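Local coordinates for glycoside hydrolase family 16 protein (Akkermansia muciniphila, PDB 6T2N) that probably acts as an endo-beta-galactosidase that cuts within mucin O-glycan chains, an initiating step of mucin breakdown in the human gut, at residues K71-L74 with G75-N79; M93-D97 with G98-L102; K246-L250 with N251-Y255. All coordinates share one frame; numbering follows the deposited sequence.

How the contacts relate
The three contacts come in series along the chain of one glycoside hydrolase family 16 beta sandwich. Contact 1 leaves strand 71-72 at one border of the mixed sheet, whereas contact 2, the hairpin of strands 93-96 and 99-104, and contact 3, at the end of strand 243-249, belong to the other, antiparallel sheet. Contacts 1 and 2 have centres 19 Å apart and touch where Pro72 CB packs on Met93 CE at 3.6 Å, joining the two sheets. Contact 3 lies across the chain's centre from both, its centre 29 Å from contact 1 and 35 Å from contact 2. Contact 2 brings Gly98 to the calcium site; contact 3 marks the far end of that sheet.

Contact 1: K71-L74 with G75-N79; sequences KPEL and GVIRN
Glu73 and Arg78 face each other across the bend that follows strand 71-72 and form a two-pronged salt bridge. The guanidinium meets the carboxylate end-on: Arg78 NH1 reaches Glu73 OE1 at 2.9 Å, and Arg78 NH2 reaches Glu73 OE2 at 2.7 Å in an almost straight bond (172°). Both oxygens offer their syn lone pairs, and the two planes are only 7° apart, so the two flat groups are nearly coplanar and each limits the rotation of the other. The side chains approach at about a right angle, Arg78 extended from CG to NE and Glu73 extended beyond CG. Ile77 CG2 lies 3.3 Å above the guanidinium plane of Arg78, over its centre, and so covers one face of the guanidinium. The other branch of Ile77 turns back into the bend, with CD1 3.6 Å from Leu74 O. Gly75, next to Leu74, has a phi of 101°, a backbone shape at which a CB would be jammed against Leu74 O, which calls for glycine. Further out, Ser134 OG on strand 127-136 bonds Glu73 OE1, giving that oxygen a second partner, while Tyr86 packs on Glu73, Ile77 and Arg78. Asn113 ND2 ties down Leu74 O and Val76 O. The arrangement is a loop closed by a bidentate carboxylate-guanidinium salt bridge, leading out of an edge strand in the beta-sandwich (jelly-roll) fold of family 16 glycoside hydrolases.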
loop_
_atom_site.group_PDB
_atom_site.type_symbol
_atom_site.label_atom_id
_atom_site.label_comp_id
_atom_site.label_asym_id
_atom_site.label_seq_id
_atom_site.Cartn_x
_atom_site.Cartn_y
_atom_site.Cartn_z
ATOM N N LYS A 71 5.091 11.733 0.545
ATOM C CA LYS A 71 5.369 12.281 1.882
ATOM C C LYS A 71 5.659 11.106 2.781
ATOM O O LYS A 71 5.177 10.013 2.535
ATOM C CB LYS A 71 4.269 13.216 2.367
ATOM C CG LYS A 71 4.264 14.512 1.583
ATOM C CD LYS A 71 3.313 15.527 2.163
ATOM C CE LYS A 71 3.059 16.699 1.231
ATOM N NZ LYS A 71 4.208 17.637 1.206
ATOM N N PRO A 72 6.582 11.294 3.746
ATOM C CA PRO A 72 6.938 10.244 4.686
ATOM C C PRO A 72 5.770 10.144 5.667
ATOM O O PRO A 72 5.246 11.163 6.056
ATOM C CB PRO A 72 8.225 10.797 5.364
ATOM C CG PRO A 72 8.019 12.280 5.347
ATOM C CD PRO A 72 7.366 12.524 4.001
ATOM N N GLU A 73 5.407 8.940 6.054
ATOM C CA GLU A 73 4.600 8.777 7.274
ATOM C C GLU A 73 5.607 8.936 8.392
ATOM O O GLU A 73 6.724 8.485 8.168
ATOM C CB GLU A 73 3.928 7.404 7.325
ATOM C CG GLU A 73 2.971 7.084 6.192
ATOM C CD GLU A 73 1.999 5.995 6.612
ATOM O OE1 GLU A 73 2.507 4.906 6.911
ATOM O OE2 GLU A 73 0.762 6.260 6.697
ATOM N N LEU A 74 5.201 9.486 9.531
ATOM C CA LEU A 74 6.085 9.777 10.692
ATOM C C LEU A 74 5.537 9.156 11.988
ATOM O O LEU A 74 4.424 9.501 12.460
ATOM C CB LEU A 74 6.250 11.297 10.794
ATOM C CG LEU A 74 6.784 11.961 9.519
ATOM C CD1 LEU A 74 6.837 13.480 9.623
ATOM C CD2 LEU A 74 8.150 11.407 9.160
ATOM N N GLY A 75 6.305 8.248 12.563
ATOM C CA GLY A 75 6.042 7.731 13.917
ATOM C C GLY A 75 5.365 6.384 13.883
ATOM O O GLY A 75 5.353 5.731 12.851
ATOM N N VAL A 76 4.836 5.962 15.010
ATOM C CA VAL A 76 4.073 4.695 15.069
ATOM C C VAL A 76 2.669 4.975 14.566
ATOM O O VAL A 76 2.021 5.792 15.154
ATOM C CB VAL A 76 4.102 4.142 16.495
ATOM C CG1 VAL A 76 3.215 2.909 16.595
ATOM C CG2 VAL A 76 5.558 3.887 16.959
ATOM N N ILE A 77 2.252 4.320 13.497
ATOM C CA ILE A 77 0.930 4.560 12.868
ATOM C C ILE A 77 -0.058 3.420 13.149
ATOM O O ILE A 77 -1.141 3.748 13.591
ATOM C CB ILE A 77 1.123 4.772 11.365
ATOM C CG1 ILE A 77 2.102 5.906 11.098
ATOM C CG2 ILE A 77 -0.222 5.041 10.699
ATOM C CD1 ILE A 77 1.793 7.129 11.904
ATOM N N ARG A 78 0.298 2.169 12.849
ATOM C CA ARG A 78 -0.610 0.996 12.784
ATOM C C ARG A 78 -0.105 -0.244 13.513
ATOM O O ARG A 78 1.060 -0.564 13.421
ATOM C CB ARG A 78 -0.647 0.393 11.385
ATOM C CG ARG A 78 -1.107 1.381 10.354
ATOM C CD ARG A 78 -0.897 0.879 8.948
ATOM N NE ARG A 78 -1.278 2.126 8.326
ATOM C CZ ARG A 78 -0.422 3.063 7.980
ATOM N NH1 ARG A 78 0.864 2.819 8.060
ATOM N NH2 ARG A 78 -0.845 4.219 7.520
ATOM N N ASN A 79 -1.032 -1.077 13.956
ATOM C CA ASN A 79 -0.749 -2.508 14.243
ATOM C C ASN A 79 -0.014 -2.587 15.590
ATOM O O ASN A 79 1.237 -2.444 15.664
ATOM C CB ASN A 79 -0.034 -3.190 13.075
ATOM C CG ASN A 79 -0.157 -4.700 13.117
ATOM O OD1 ASN A 79 -0.066 -5.339 14.166
ATOM N ND2 ASN A 79 -0.343 -5.288 11.959
#

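Contact 2: M93-D97 with G98-L102. With CA (calcium ion), chain C.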
loop_
_atom_site.group_PDB
_atom_site.type_symbol
_atom_site.label_atom_id
_atom_site.label_comp_id
_atom_site.label_asym_id
_atom_site.label_seq_id
_atom_site.Cartn_x
_atom_site.Cartn_y
_atom_site.Cartn_z
ATOM N N MET A 93 14.708 6.273 3.994
ATOM C CA MET A 93 14.026 6.779 2.764
ATOM C C MET A 93 14.980 7.508 1.818
ATOM O O MET A 93 15.450 8.607 2.176
ATOM C CB MET A 93 12.987 7.818 3.178
ATOM C CG MET A 93 11.608 7.546 2.648
ATOM S SD MET A 93 10.387 8.461 3.617
ATOM C CE MET A 93 10.650 10.071 2.873
ATOM N N ARG A 94 15.211 7.007 0.608
ATOM C CA ARG A 94 16.151 7.686 -0.335
ATOM C C ARG A 94 16.136 6.982 -1.694
ATOM O O ARG A 94 15.699 5.801 -1.739
ATOM C CB ARG A 94 17.574 7.597 0.210
ATOM C CG ARG A 94 17.884 6.134 0.626
ATOM C CD ARG A 94 19.491 6.074 0.950
ATOM N NE ARG A 94 20.027 4.741 1.169
ATOM C CZ ARG A 94 19.744 3.937 2.156
ATOM N NH1 ARG A 94 19.124 4.394 3.168
ATOM N NH2 ARG A 94 20.321 2.776 2.259
ATOM N N LEU A 95 16.643 7.669 -2.735
ATOM C CA LEU A 95 16.781 7.115 -4.102
ATOM C C LEU A 95 18.204 6.612 -4.219
ATOM O O LEU A 95 19.075 7.393 -3.950
ATOM C CB LEU A 95 16.498 8.201 -5.133
ATOM C CG LEU A 95 15.231 9.011 -4.879
ATOM C CD1 LEU A 95 14.993 10.030 -5.990
ATOM C CD2 LEU A 95 14.040 8.074 -4.706
ATOM N N GLU A 96 18.370 5.315 -4.437
ATOM C CA GLU A 96 19.622 4.627 -4.809
ATOM C C GLU A 96 19.301 3.905 -6.117
ATOM O O GLU A 96 18.144 3.473 -6.296
ATOM C CB GLU A 96 20.107 3.638 -3.735
ATOM C CG GLU A 96 21.095 4.182 -2.696
ATOM C CD GLU A 96 21.515 3.194 -1.600
ATOM O OE1 GLU A 96 20.708 2.343 -1.215
ATOM O OE2 GLU A 96 22.673 3.278 -1.114
ATOM N N ASP A 97 20.283 3.810 -7.004
ATOM C CA ASP A 97 20.217 3.123 -8.317
ATOM C C ASP A 97 18.817 3.266 -8.926
ATOM O O ASP A 97 18.305 2.245 -9.421
ATOM C CB ASP A 97 20.604 1.651 -8.171
ATOM C CG ASP A 97 22.058 1.413 -7.785
ATOM O OD1 ASP A 97 23.012 1.970 -8.459
ATOM O OD2 ASP A 97 22.240 0.629 -6.837
ATOM N N GLY A 98 18.231 4.467 -8.890
ATOM C CA GLY A 98 16.958 4.738 -9.591
ATOM C C GLY A 98 15.829 3.829 -9.111
ATOM O O GLY A 98 14.983 3.411 -9.919
ATOM N N CYS A 99 15.846 3.491 -7.830
ATOM C CA CYS A 99 14.646 3.089 -7.079
ATOM C C CYS A 99 14.527 3.992 -5.855
ATOM O O CYS A 99 15.584 4.517 -5.369
ATOM C CB CYS A 99 14.729 1.654 -6.595
ATOM S SG CYS A 99 15.144 0.515 -7.922
ATOM N N LEU A 100 13.280 4.166 -5.402
ATOM C CA LEU A 100 12.961 4.454 -3.986
ATOM C C LEU A 100 13.437 3.275 -3.133
ATOM O O LEU A 100 13.057 2.076 -3.444
ATOM C CB LEU A 100 11.450 4.609 -3.814
ATOM C CG LEU A 100 10.994 4.782 -2.368
ATOM C CD1 LEU A 100 11.573 6.055 -1.784
ATOM C CD2 LEU A 100 9.486 4.797 -2.273
ATOM N N VAL A 101 14.178 3.620 -2.079
ATOM C CA VAL A 101 14.746 2.676 -1.088
ATOM C C VAL A 101 14.027 2.954 0.239
ATOM O O VAL A 101 14.163 4.103 0.760
ATOM C CB VAL A 101 16.277 2.844 -0.998
ATOM C CG1 VAL A 101 16.932 1.821 -0.084
ATOM C CG2 VAL A 101 16.896 2.778 -2.373
ATOM N N LEU A 102 13.275 1.972 0.757
ATOM C CA LEU A 102 12.738 2.019 2.129
ATOM C C LEU A 102 13.509 0.999 2.942
ATOM O O LEU A 102 13.387 -0.213 2.644
ATOM C CB LEU A 102 11.267 1.651 2.088
ATOM C CG LEU A 102 10.398 2.470 1.140
ATOM C CD1 LEU A 102 8.976 1.897 1.070
ATOM C CD2 LEU A 102 10.392 3.917 1.583
HETATM CA CA CA C . 13.391 3.454 -11.774
#
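Val101 sits opposite Arg94 in an antiparallel hydrogen-bonded pair, and its two methyls serve different neighbours. CG1, anti to the backbone N, lies over one face of the Arg94 guanidinium, 4.1 Å above the plane and offset toward its rim. CG2 turns to the next residue on the same face and meets Glu96 CB at 3.6 Å. The arginine chain starts with CG between its own N and carbonyl carbon (chi1 49°), then runs extended, slanting across the valine. The carboxylate of Glu96 comes to the edge of the same guanidinium, near its plane, in a long salt bridge of 3.4 Å from Arg94 NE to Glu96 OE1. Both charges have second partners: Glu103 for Arg94, Lys293 for Glu96. The reverse face is apolar. Met93 and Leu102 lie side by side, pointing the same way, with Met93 CG 4.0 Å from Leu102 CD2, while Leu95 CD2 leans over Leu100 CA at 3.8 Å. Backbone bonds in both directions join Arg94 to Val101 and Glu96 to Cys99. Asp97 and Gly98, both at positive phi, make the two-residue turn of a tight beta hairpin, closest to type I'. Gly98 O points out to the calcium ion at 2.4 Å, a site shared with Glu59 and Asp297. Strand 99-104 lies between strand 93-96 and strand 292-302, to which Leu100 and Leu102 are backbone-bonded; Leu95 touches the loop residues Phe60 and Ile65, while Met93 and Leu100 pack on Val135 of strand 127-136 in the facing sheet.

Contact 3: K246-L250 with N251-Y255; sequences KSIDL and NTTNY
Leu250, Asp249 and Thr253 carry a pair of overlapping beta turns, opened by an Asx turn, where strand 243-249 gives way to loop. Asp249 works with both its side chain and its backbone. Its chi1 of 167°, which sets CG beside the carbonyl carbon, carries OD1 forward along the chain to accept Asn251 N at 2.9 Å, from above the carboxylate plane. Its carbonyl takes two donors: Thr252 N from above the carbonyl plane at 3.2 Å, and Thr252 OG1 nearly in line with the C=O bond. Leu250 closes the second turn through its carbonyl, which receives weak bonds from Thr253 N and Thr253 OG1, while its side chain slants past that hydroxyl, CD1 4.0 Å from Thr253 OG1. The firmer partner of Thr253 OG1 is Asn261 ND2. The methyl, the other branch of Thr253, meets the end of Ile248, their chains crossing at about a right angle. An alanine in place of Thr253, lacking OG1 and CG2, would probably leave Asn261 ND2 without its acceptor and open a gap beside Ile248 CD1. Thr252 OG1, bonded to Asp249 O, is also bonded to Arg211 NH1 of strand 211-216.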
loop_
_atom_site.group_PDB
_atom_site.type_symbol
_atom_site.label_atom_id
_atom_site.label_comp_id
_atom_site.label_asym_id
_atom_site.label_seq_id
_atom_site.Cartn_x
_atom_site.Cartn_y
_atom_site.Cartn_z
ATOM N N LYS A 246 -6.143 -11.762 -7.175
ATOM C CA LYS A 246 -7.532 -11.597 -6.718
ATOM C C LYS A 246 -8.269 -10.592 -7.613
ATOM O O LYS A 246 -7.746 -9.558 -7.960
ATOM C CB LYS A 246 -7.462 -11.238 -5.244
ATOM C CG LYS A 246 -8.780 -11.264 -4.535
ATOM C CD LYS A 246 -9.301 -12.659 -4.323
ATOM C CE LYS A 246 -10.788 -12.635 -4.035
ATOM N NZ LYS A 246 -11.201 -13.822 -3.266
ATOM N N SER A 247 -9.443 -10.983 -8.074
ATOM C CA SER A 247 -10.447 -10.111 -8.722
ATOM C C SER A 247 -11.562 -9.899 -7.703
ATOM O O SER A 247 -11.790 -10.815 -6.916
ATOM C CB SER A 247 -11.001 -10.754 -9.965
ATOM O OG SER A 247 -12.271 -11.363 -9.685
ATOM N N ILE A 248 -12.241 -8.766 -7.781
ATOM C CA ILE A 248 -13.514 -8.481 -7.081
ATOM C C ILE A 248 -14.515 -7.942 -8.117
ATOM O O ILE A 248 -14.065 -7.204 -8.989
ATOM C CB ILE A 248 -13.172 -7.508 -5.950
ATOM C CG1 ILE A 248 -14.352 -7.373 -4.994
ATOM C CG2 ILE A 248 -12.725 -6.155 -6.473
ATOM C CD1 ILE A 248 -14.087 -6.371 -3.896
ATOM N N ASP A 249 -15.791 -8.380 -8.129
ATOM C CA ASP A 249 -16.846 -7.743 -8.972
ATOM C C ASP A 249 -17.450 -6.631 -8.099
ATOM O O ASP A 249 -17.903 -6.940 -6.979
ATOM C CB ASP A 249 -17.797 -8.789 -9.569
ATOM C CG ASP A 249 -19.089 -8.260 -10.193
ATOM O OD1 ASP A 249 -19.257 -6.986 -10.220
ATOM O OD2 ASP A 249 -19.949 -9.131 -10.625
ATOM N N LEU A 250 -17.378 -5.366 -8.530
ATOM C CA LEU A 250 -17.857 -4.205 -7.703
ATOM C C LEU A 250 -19.423 -4.174 -7.612
ATOM O O LEU A 250 -19.984 -3.446 -6.727
ATOM C CB LEU A 250 -17.276 -2.911 -8.295
ATOM C CG LEU A 250 -15.957 -2.409 -7.704
ATOM C CD1 LEU A 250 -15.116 -3.540 -7.139
ATOM C CD2 LEU A 250 -15.168 -1.638 -8.755
ATOM N N ASN A 251 -20.145 -4.936 -8.448
ATOM C CA ASN A 251 -21.650 -5.065 -8.353
ATOM C C ASN A 251 -22.113 -5.893 -7.097
ATOM O O ASN A 251 -23.141 -5.746 -6.590
ATOM C CB ASN A 251 -22.410 -5.619 -9.637
ATOM C CG ASN A 251 -22.050 -4.495 -10.828
ATOM O OD1 ASN A 251 -21.253 -4.686 -11.749
ATOM N ND2 ASN A 251 -22.606 -3.360 -10.861
ATOM N N THR A 252 -21.048 -6.494 -6.401
ATOM C CA THR A 252 -21.166 -7.248 -5.110
ATOM C C THR A 252 -20.636 -6.447 -3.887
ATOM O O THR A 252 -20.959 -6.828 -2.730
ATOM C CB THR A 252 -20.436 -8.591 -5.181
ATOM O OG1 THR A 252 -19.064 -8.198 -5.103
ATOM C CG2 THR A 252 -20.756 -9.409 -6.419
ATOM N N THR A 253 -19.913 -5.345 -4.095
ATOM C CA THR A 253 -19.479 -4.463 -2.975
ATOM C C THR A 253 -20.393 -3.231 -2.872
ATOM O O THR A 253 -19.895 -2.187 -2.416
ATOM C CB THR A 253 -18.014 -4.040 -3.124
ATOM O OG1 THR A 253 -17.791 -3.067 -4.155
ATOM C CG2 THR A 253 -17.148 -5.235 -3.441
ATOM N N ASN A 254 -21.679 -3.345 -3.216
ATOM C CA ASN A 254 -22.678 -2.280 -2.949
ATOM C C ASN A 254 -22.933 -2.328 -1.408
ATOM O O ASN A 254 -23.178 -3.556 -0.815
ATOM C CB ASN A 254 -23.953 -2.460 -3.834
ATOM C CG ASN A 254 -23.925 -1.716 -5.207
ATOM O OD1 ASN A 254 -23.326 -0.586 -5.171
ATOM N ND2 ASN A 254 -24.050 -2.224 -6.270
ATOM N N TYR A 255 -23.077 -1.147 -0.794
ATOM C CA TYR A 255 -23.427 -1.080 0.654
ATOM C C TYR A 255 -24.925 -0.855 0.735
ATOM O O TYR A 255 -25.385 -0.163 -0.158
ATOM C CB TYR A 255 -22.711 0.060 1.398
ATOM C CG TYR A 255 -21.261 -0.153 1.772
ATOM C CD1 TYR A 255 -20.753 -1.409 2.064
ATOM C CD2 TYR A 255 -20.415 0.934 1.898
ATOM C CE1 TYR A 255 -19.438 -1.582 2.443
ATOM C CE2 TYR A 255 -19.079 0.777 2.232
ATOM C CZ TYR A 255 -18.599 -0.485 2.523
ATOM O OH TYR A 255 -17.312 -0.656 2.875
#